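Pfam DUF1093 family protein (Bacillus subtilis, PDB 3NPP) is of unknown function, but the full-length form carries a signal sequence, so it is probably exported, and this part is a beta-rich domain found as a dimer in the crystal. Local coordinates at residues P5-Q10 / K61-Y66; D11-I16 / Y57-A62; G27-L32 / E43-A48. One frame throughout, in Å; residues are numbered along the deposited sequence.

Contact 1 (P5-Q10 / K61-Y66). With SO4 (sulfate ion), chain O.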
# COMPACT_ATOMS: atom_id res chain seq x y z
N PRO A 5 -10.12 -3.01 0.25
CA PRO A 5 -9.37 -3.36 1.44
C PRO A 5 -8.68 -4.75 1.37
O PRO A 5 -8.32 -5.29 2.42
CB PRO A 5 -10.48 -3.40 2.49
CG PRO A 5 -11.62 -4.08 1.74
CD PRO A 5 -11.43 -3.71 0.27
N PHE A 6 -8.46 -5.30 0.16
CA PHE A 6 -8.00 -6.72 0.03
C PHE A 6 -6.48 -6.71 -0.12
O PHE A 6 -5.96 -6.74 -1.23
CB PHE A 6 -8.69 -7.45 -1.12
CG PHE A 6 -10.20 -7.22 -1.19
CD1 PHE A 6 -11.00 -7.41 -0.07
CD2 PHE A 6 -10.80 -6.83 -2.37
CE1 PHE A 6 -12.37 -7.21 -0.13
CE2 PHE A 6 -12.19 -6.61 -2.44
CZ PHE A 6 -12.96 -6.81 -1.33
N ILE A 7 -5.79 -6.59 1.01
CA ILE A 7 -4.34 -6.25 1.03
C ILE A 7 -3.47 -7.50 0.80
O ILE A 7 -3.48 -8.42 1.59
CB ILE A 7 -3.88 -5.54 2.36
CG1 ILE A 7 -4.82 -4.40 2.78
CG2 ILE A 7 -2.43 -5.00 2.19
CD1 ILE A 7 -5.02 -3.32 1.72
N HIS A 8 -2.70 -7.49 -0.29
CA HIS A 8 -1.86 -8.60 -0.71
C HIS A 8 -0.42 -8.24 -0.36
O HIS A 8 0.13 -7.32 -0.91
CB HIS A 8 -2.01 -8.81 -2.23
CG HIS A 8 -1.14 -9.90 -2.80
ND1 HIS A 8 -0.97 -10.09 -4.16
CD2 HIS A 8 -0.45 -10.90 -2.20
CE1 HIS A 8 -0.17 -11.12 -4.36
NE2 HIS A 8 0.16 -11.63 -3.18
N GLN A 9 0.18 -8.98 0.55
CA GLN A 9 1.59 -8.77 0.92
C GLN A 9 2.46 -9.65 0.03
O GLN A 9 2.16 -10.82 -0.19
CB GLN A 9 1.82 -9.15 2.38
CG GLN A 9 3.33 -9.03 2.83
CD GLN A 9 3.50 -9.07 4.35
OE1 GLN A 9 2.73 -8.47 5.08
NE2 GLN A 9 4.55 -9.76 4.81
N GLN A 10 3.58 -9.10 -0.42
CA GLN A 10 4.63 -9.90 -1.06
C GLN A 10 5.97 -9.57 -0.46
O GLN A 10 6.13 -8.54 0.13
CB GLN A 10 4.60 -9.68 -2.57
CG GLN A 10 3.44 -10.44 -3.22
CD GLN A 10 3.42 -10.34 -4.71
OE1 GLN A 10 4.11 -11.08 -5.38
NE2 GLN A 10 2.60 -9.46 -5.24
N LYS A 61 9.79 -6.06 1.62
CA LYS A 61 8.37 -6.34 1.88
C LYS A 61 7.54 -5.29 1.16
O LYS A 61 7.84 -4.08 1.23
CB LYS A 61 8.10 -6.31 3.36
CG LYS A 61 6.66 -6.63 3.75
CD LYS A 61 6.46 -6.65 5.24
CE LYS A 61 6.46 -5.27 5.87
NZ LYS A 61 6.46 -5.35 7.36
N ALA A 62 6.49 -5.76 0.47
CA ALA A 62 5.62 -4.93 -0.31
C ALA A 62 4.20 -5.21 0.06
O ALA A 62 3.87 -6.31 0.53
CB ALA A 62 5.85 -5.17 -1.81
N LYS A 63 3.36 -4.20 -0.10
CA LYS A 63 1.89 -4.33 -0.04
C LYS A 63 1.40 -3.88 -1.39
O LYS A 63 1.71 -2.75 -1.80
CB LYS A 63 1.29 -3.43 1.04
CG LYS A 63 1.92 -3.55 2.40
CD LYS A 63 1.74 -4.90 3.06
CE LYS A 63 2.55 -4.96 4.39
NZ LYS A 63 2.09 -3.91 5.38
N GLY A 64 0.66 -4.73 -2.08
CA GLY A 64 0.36 -4.52 -3.50
C GLY A 64 1.69 -4.41 -4.25
O GLY A 64 2.58 -5.26 -4.06
N LYS A 65 1.85 -3.34 -5.02
CA LYS A 65 3.11 -3.07 -5.73
C LYS A 65 4.04 -2.08 -5.00
O LYS A 65 5.10 -1.74 -5.54
CB LYS A 65 2.83 -2.60 -7.17
CG LYS A 65 2.40 -1.18 -7.30
N TYR A 66 3.69 -1.70 -3.76
CA TYR A 66 4.39 -0.66 -3.02
C TYR A 66 5.34 -1.30 -2.00
O TYR A 66 4.90 -1.99 -1.09
CB TYR A 66 3.37 0.26 -2.34
CG TYR A 66 3.91 1.25 -1.30
CD1 TYR A 66 4.65 2.37 -1.69
CD2 TYR A 66 3.55 1.15 0.09
CE1 TYR A 66 5.10 3.35 -0.77
CE2 TYR A 66 4.02 2.13 1.04
CZ TYR A 66 4.81 3.22 0.58
OH TYR A 66 5.28 4.21 1.45
S SO4 O . -3.83 -7.72 -5.39
O1 SO4 O . -4.22 -7.32 -6.74
O2 SO4 O . -4.48 -9.03 -5.09
O3 SO4 O . -2.36 -7.81 -5.43
O4 SO4 O . -4.31 -6.69 -4.45
O HOH W 1 1.66 -7.58 -3.25
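The carbonyl oxygen of His-8 is gripped twice: Gly-64 N reaches His-8 O at 2.9 Å, nearly along the C=O axis, and water 1 donates to His-8 O at 2.8 Å. The same water donates to Gly-64 O at 2.6 Å and accepts from Gln-10 NE2 at 2.9 Å, tying that amide to the backbone of both segments; Gln-10 OE1 is held by Asn-36. Gly-64 lies in the type II' beta turn from Lys-63 to Tyr-66, which joins strands 57-63 and 66-73 into a hairpin; its phi of 57° is easy without a side chain. Next to the turn, Gln-10 and Ala-62 make an antiparallel hydrogen-bonded pair, with Ala-62 N 2.8 Å from Gln-10 O. On the other face, Gln-9 sends CG anti to its backbone N (chi1 177°) and lays its amide against two lysines: Gln-9 NE2, which also bonds to Asp-11 OD2, is 3.7 Å from Lys-61 CD, and Gln-9 OE1 3.6 Å from Lys-63 CE. Lys-63 NZ pairs with Glu-68. In its ring plane, His-8 ND1 donates to sulfate O3 at 3.0 Å; Tyr-66 and Lys-65 of the second subunit hold the same ion, probably from the crystallisation liquor.

Contact 2 (D11-I16 / Y57-A62)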
# COMPACT_ATOMS: atom_id res chain seq x y z
N ASP A 11 6.87 -10.54 -0.48
CA ASP A 11 8.24 -10.36 0.02
C ASP A 11 9.15 -10.77 -1.08
O ASP A 11 9.09 -11.91 -1.51
CB ASP A 11 8.49 -11.21 1.25
CG ASP A 11 7.74 -10.70 2.46
OD1 ASP A 11 8.25 -9.79 3.15
OD2 ASP A 11 6.62 -11.16 2.71
N VAL A 12 9.99 -9.84 -1.54
CA VAL A 12 10.84 -10.07 -2.69
C VAL A 12 12.28 -10.24 -2.19
O VAL A 12 12.81 -9.38 -1.52
CB VAL A 12 10.72 -8.92 -3.70
CG1 VAL A 12 11.63 -9.18 -4.93
CG2 VAL A 12 9.24 -8.75 -4.13
N TYR A 13 12.88 -11.37 -2.51
CA TYR A 13 14.24 -11.71 -2.08
C TYR A 13 15.23 -11.36 -3.19
O TYR A 13 14.98 -11.67 -4.37
CB TYR A 13 14.31 -13.19 -1.75
CG TYR A 13 13.45 -13.54 -0.54
CD1 TYR A 13 12.08 -13.81 -0.70
CD2 TYR A 13 13.99 -13.55 0.78
CE1 TYR A 13 11.28 -14.11 0.38
CE2 TYR A 13 13.18 -13.86 1.88
CZ TYR A 13 11.83 -14.13 1.67
OH TYR A 13 11.00 -14.45 2.75
N VAL A 14 16.31 -10.69 -2.82
CA VAL A 14 17.30 -10.19 -3.77
C VAL A 14 18.70 -10.41 -3.22
O VAL A 14 18.89 -10.59 -1.99
CB VAL A 14 17.11 -8.67 -4.05
CG1 VAL A 14 15.78 -8.42 -4.71
CG2 VAL A 14 17.29 -7.85 -2.78
N GLN A 15 19.69 -10.41 -4.12
CA GLN A 15 21.08 -10.28 -3.73
C GLN A 15 21.58 -8.93 -4.20
O GLN A 15 21.31 -8.53 -5.33
CB GLN A 15 21.95 -11.41 -4.32
CG GLN A 15 23.37 -11.40 -3.76
CD GLN A 15 24.21 -12.59 -4.18
OE1 GLN A 15 24.00 -13.17 -5.22
NE2 GLN A 15 25.17 -12.94 -3.34
N ILE A 16 22.39 -8.27 -3.37
CA ILE A 16 22.98 -6.98 -3.73
C ILE A 16 24.16 -7.27 -4.69
O ILE A 16 25.33 -7.34 -4.28
CB ILE A 16 23.39 -6.14 -2.47
CG1 ILE A 16 22.24 -6.02 -1.46
CG2 ILE A 16 23.84 -4.69 -2.87
CD1 ILE A 16 20.92 -5.51 -2.05
N TYR A 57 22.16 -10.69 1.08
CA TYR A 57 20.81 -11.04 0.66
C TYR A 57 19.78 -10.21 1.45
O TYR A 57 19.91 -10.03 2.69
CB TYR A 57 20.57 -12.53 0.84
CG TYR A 57 21.47 -13.40 -0.01
CD1 TYR A 57 21.16 -13.68 -1.34
CD2 TYR A 57 22.62 -13.94 0.51
CE1 TYR A 57 21.99 -14.47 -2.12
CE2 TYR A 57 23.47 -14.75 -0.26
CZ TYR A 57 23.15 -15.01 -1.57
OH TYR A 57 23.99 -15.79 -2.35
N LEU A 58 18.78 -9.72 0.73
CA LEU A 58 17.78 -8.82 1.30
C LEU A 58 16.39 -9.37 1.04
O LEU A 58 16.16 -10.00 0.01
CB LEU A 58 17.90 -7.41 0.69
CG LEU A 58 18.36 -6.28 1.62
CD1 LEU A 58 19.84 -6.50 2.08
CD2 LEU A 58 18.20 -4.91 0.92
N LYS A 59 15.49 -9.14 2.00
CA LYS A 59 14.06 -9.33 1.84
C LYS A 59 13.40 -7.91 1.80
O LYS A 59 13.52 -7.14 2.74
CB LYS A 59 13.52 -10.15 3.03
CG LYS A 59 12.00 -10.40 3.02
CD LYS A 59 11.52 -11.19 4.28
CE LYS A 59 11.62 -10.34 5.61
NZ LYS A 59 10.96 -8.84 5.85
N VAL A 60 12.68 -7.62 0.71
CA VAL A 60 11.96 -6.34 0.56
C VAL A 60 10.46 -6.63 0.62
O VAL A 60 9.93 -7.34 -0.23
CB VAL A 60 12.33 -5.66 -0.78
CG1 VAL A 60 11.72 -4.32 -0.89
CG2 VAL A 60 13.85 -5.54 -0.91
N LYS A 61 9.79 -6.06 1.62
CA LYS A 61 8.37 -6.34 1.88
C LYS A 61 7.54 -5.29 1.16
O LYS A 61 7.84 -4.08 1.23
CB LYS A 61 8.10 -6.31 3.36
CG LYS A 61 6.66 -6.63 3.75
CD LYS A 61 6.46 -6.65 5.24
CE LYS A 61 6.46 -5.27 5.87
NZ LYS A 61 6.46 -5.35 7.36
N ALA A 62 6.49 -5.76 0.47
CA ALA A 62 5.62 -4.93 -0.31
C ALA A 62 4.20 -5.21 0.06
O ALA A 62 3.87 -6.31 0.53
CB ALA A 62 5.85 -5.17 -1.81
O HOH W 2 8.48 -9.65 5.80
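Strands 9-15 and 57-63 are neighbours in a three-stranded antiparallel sheet, and here they pair from Asp-11 with Lys-61 to Gln-15 with Tyr-57. Four backbone bonds join the hydrogen-bonded pairs Val-12 with Val-60 and Val-14 with Leu-58; the straightest runs from Val-12 N to Val-60 O, 2.8 Å with 174° at the hydrogen. The face bearing Asp-11, Tyr-13 and Gln-15 is polar and aromatic. Gln-15 reaches across Tyr-57, its amide plane only 17° from the ring plane, and its CG makes an off-centre CH-pi contact 4.2 Å from the Tyr-57 ring centroid. Gln-15 NE2 comes within 3.4 Å of Tyr-57 CZ but gives its hydrogen bonds to Asn-55 O and a glycerol, probably from the crystallisation liquor. A serine in place of Tyr-57 would probably leave the extended Gln-15 chain without the ring it crosses and its amide less firmly oriented. Lys-59 runs alongside Tyr-13 in the same direction, its CG 4.3 Å from the Tyr-13 ring centroid in a second off-centre CH-pi contact. Bends at chi3 and chi4 then turn Lys-59 NZ to within 3.9 Å of Asp-11 OD1, a long salt bridge reinforced by water 2, which donates to OD1 and accepts from NZ; the stronger partner of Lys-59 NZ is Glu-71, on strand 66-73. The opposite face, with Val-12, Val-14, Leu-58 and Val-60, is apolar, Val-14 CG2 meeting Leu-58 CB at 3.6 Å; just past the strand end, Ile-16 CD1 meets Leu-58 CD2 at 4.1 Å. Strand 66-73 flanks 57-63 on its far edge, whereas Val-12, Val-14, Leu-58 and Val-60 pack on Val-44, Leu-32 and Phe-46 of strands 27-35 and 41-48.

Contact 3 (G27-L32 / E43-A48)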
# COMPACT_ATOMS: atom_id res chain seq x y z
N GLY A 27 20.55 8.67 0.97
CA GLY A 27 19.91 7.45 0.45
C GLY A 27 20.77 6.71 -0.56
O GLY A 27 21.63 7.31 -1.23
N THR A 28 20.51 5.43 -0.70
CA THR A 28 21.09 4.59 -1.74
C THR A 28 19.95 3.80 -2.38
O THR A 28 19.22 3.11 -1.69
CB THR A 28 22.19 3.69 -1.18
OG1 THR A 28 23.19 4.51 -0.55
CG2 THR A 28 22.87 2.84 -2.28
N GLU A 29 19.78 3.95 -3.69
CA GLU A 29 18.77 3.25 -4.46
C GLU A 29 19.35 1.96 -5.06
O GLU A 29 20.48 1.96 -5.51
CB GLU A 29 18.34 4.14 -5.60
CG GLU A 29 17.12 3.62 -6.36
CD GLU A 29 16.58 4.59 -7.38
OE1 GLU A 29 17.21 5.67 -7.58
OE2 GLU A 29 15.49 4.28 -7.95
N TYR A 30 18.56 0.88 -5.07
CA TYR A 30 18.91 -0.37 -5.78
C TYR A 30 17.72 -0.76 -6.62
O TYR A 30 16.60 -0.62 -6.16
CB TYR A 30 19.21 -1.50 -4.79
CG TYR A 30 20.41 -1.22 -3.93
CD1 TYR A 30 20.28 -0.53 -2.74
CD2 TYR A 30 21.69 -1.60 -4.34
CE1 TYR A 30 21.42 -0.25 -1.93
CE2 TYR A 30 22.80 -1.32 -3.56
CZ TYR A 30 22.65 -0.64 -2.36
OH TYR A 30 23.77 -0.32 -1.60
N THR A 31 17.96 -1.17 -7.86
CA THR A 31 16.93 -1.80 -8.70
C THR A 31 17.46 -3.16 -9.10
O THR A 31 18.41 -3.23 -9.88
CB THR A 31 16.60 -0.96 -9.93
OG1 THR A 31 15.99 0.26 -9.53
CG2 THR A 31 15.63 -1.73 -10.87
N LEU A 32 16.87 -4.21 -8.55
CA LEU A 32 17.42 -5.55 -8.64
C LEU A 32 16.33 -6.52 -9.07
O LEU A 32 15.16 -6.30 -8.78
CB LEU A 32 17.97 -5.96 -7.27
CG LEU A 32 19.12 -5.11 -6.69
CD1 LEU A 32 19.38 -5.47 -5.26
CD2 LEU A 32 20.38 -5.28 -7.53
N GLU A 43 11.00 -7.48 -10.35
CA GLU A 43 11.96 -6.38 -10.31
C GLU A 43 11.54 -5.49 -9.18
O GLU A 43 10.39 -5.14 -9.08
CB GLU A 43 11.96 -5.62 -11.63
CG GLU A 43 13.10 -4.52 -11.75
CD GLU A 43 12.78 -3.46 -12.81
OE1 GLU A 43 13.02 -3.74 -14.00
OE2 GLU A 43 12.25 -2.36 -12.44
N VAL A 44 12.49 -5.13 -8.31
CA VAL A 44 12.18 -4.29 -7.17
C VAL A 44 13.16 -3.10 -7.13
O VAL A 44 14.36 -3.28 -7.29
CB VAL A 44 12.18 -5.12 -5.86
CG1 VAL A 44 13.52 -5.84 -5.61
CG2 VAL A 44 11.77 -4.26 -4.68
N THR A 45 12.61 -1.90 -6.97
CA THR A 45 13.34 -0.69 -6.69
C THR A 45 13.06 -0.32 -5.24
O THR A 45 11.92 -0.22 -4.85
CB THR A 45 12.87 0.42 -7.59
OG1 THR A 45 13.27 0.12 -8.92
CG2 THR A 45 13.44 1.79 -7.19
N PHE A 46 14.12 -0.12 -4.46
CA PHE A 46 13.99 0.23 -3.08
C PHE A 46 15.18 1.08 -2.65
O PHE A 46 16.20 1.17 -3.38
CB PHE A 46 13.89 -1.02 -2.23
CG PHE A 46 15.13 -1.90 -2.27
CD1 PHE A 46 15.32 -2.82 -3.29
CD2 PHE A 46 16.09 -1.81 -1.27
CE1 PHE A 46 16.42 -3.61 -3.31
CE2 PHE A 46 17.22 -2.59 -1.30
CZ PHE A 46 17.39 -3.49 -2.29
N PHE A 47 15.06 1.71 -1.49
CA PHE A 47 16.08 2.64 -0.98
C PHE A 47 16.50 2.22 0.42
O PHE A 47 15.67 1.78 1.20
CB PHE A 47 15.55 4.07 -0.94
CG PHE A 47 15.23 4.62 -2.28
CD1 PHE A 47 14.03 4.30 -2.91
CD2 PHE A 47 16.10 5.49 -2.92
CE1 PHE A 47 13.72 4.80 -4.17
CE2 PHE A 47 15.80 6.00 -4.17
CZ PHE A 47 14.60 5.66 -4.79
N ALA A 48 17.79 2.35 0.74
CA ALA A 48 18.28 2.16 2.10
C ALA A 48 18.95 3.45 2.54
O ALA A 48 19.47 4.20 1.72
CB ALA A 48 19.25 0.97 2.16
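Segments 27-32 and 43-48 run antiparallel with their strand directions 155° apart, and six backbone hydrogen bonds join three pairs: Thr-28 with Ala-48, Tyr-30 with Phe-46 and Leu-32 with Val-44. They are the two long arms of the hairpin 27-35/41-48. On the face of Glu-29 and Thr-31, the glutamate chain runs alongside Phe-47 in the same direction. Glu-29 CG sits over the ring face in a CH-pi contact, 3.9 Å from the Phe-47 centroid. Beyond it the carboxylate stays 26° from the ring plane, Glu-29 CD being 3.4 Å from Phe-47 CZ. Glu-29 OE2 meets the methyl Thr-45 CG2 at 3.3 Å. At the next pair on this face, Thr-31 OG1 and Thr-45 OG1 share a hydrogen bond of 2.8 Å, with the proton on one or the other. The face of Tyr-30 and Leu-32 is buried. Phe-46 holds CG in the crowded position between its backbone N and carbonyl carbon (chi1 64°), which turns the ring toward strand 27-35 and against Tyr-30 CB, which lies over one face, 4.0 Å from the Phe-46 centroid. The two rings are roughly parallel but offset so far that they hardly overlap. Leu-32 CD1 closes on the edge of the same ring, 4.0 Å from Phe-46 CE1, while the buried Tyr-30 OH is satisfied by the backbone N of Leu-52. At the outer side Glu-43 and Val-44 pair in parallel with a strand of the second subunit, which extends the sheet into the dimer partner. The chemistry is thus two-sided: one face is largely apolar and packs against the sheet of strands 9-15, 57-63 and 66-73, the other mixes a hydroxyl pair and a carboxylate with an aromatic ring, as suits a partly exposed surface.

In the fold
Contact 1 carries the strand pairing of contact 2, 9-15 with 57-63, on to the turn at 63-66; the two share Lys-61 and Ala-62, and their centres lie about 14 Å apart. Contact 3 belongs to a second antiparallel sheet and is nested along the chain inside the loop that contacts 1 and 2 close. Its centre is about 10 Å from that of contact 2, and the two sheets meet there: Leu-58 on Phe-46, Val-14 on Val-44, and Ile-16 on Leu-32 and Tyr-30. Contact 1 lies about 17 Å from contact 3, centre to centre, and does not touch it. The apolar packing between contacts 2 and 3 probably makes up much of the core, while all three contacts also touch the second subunit.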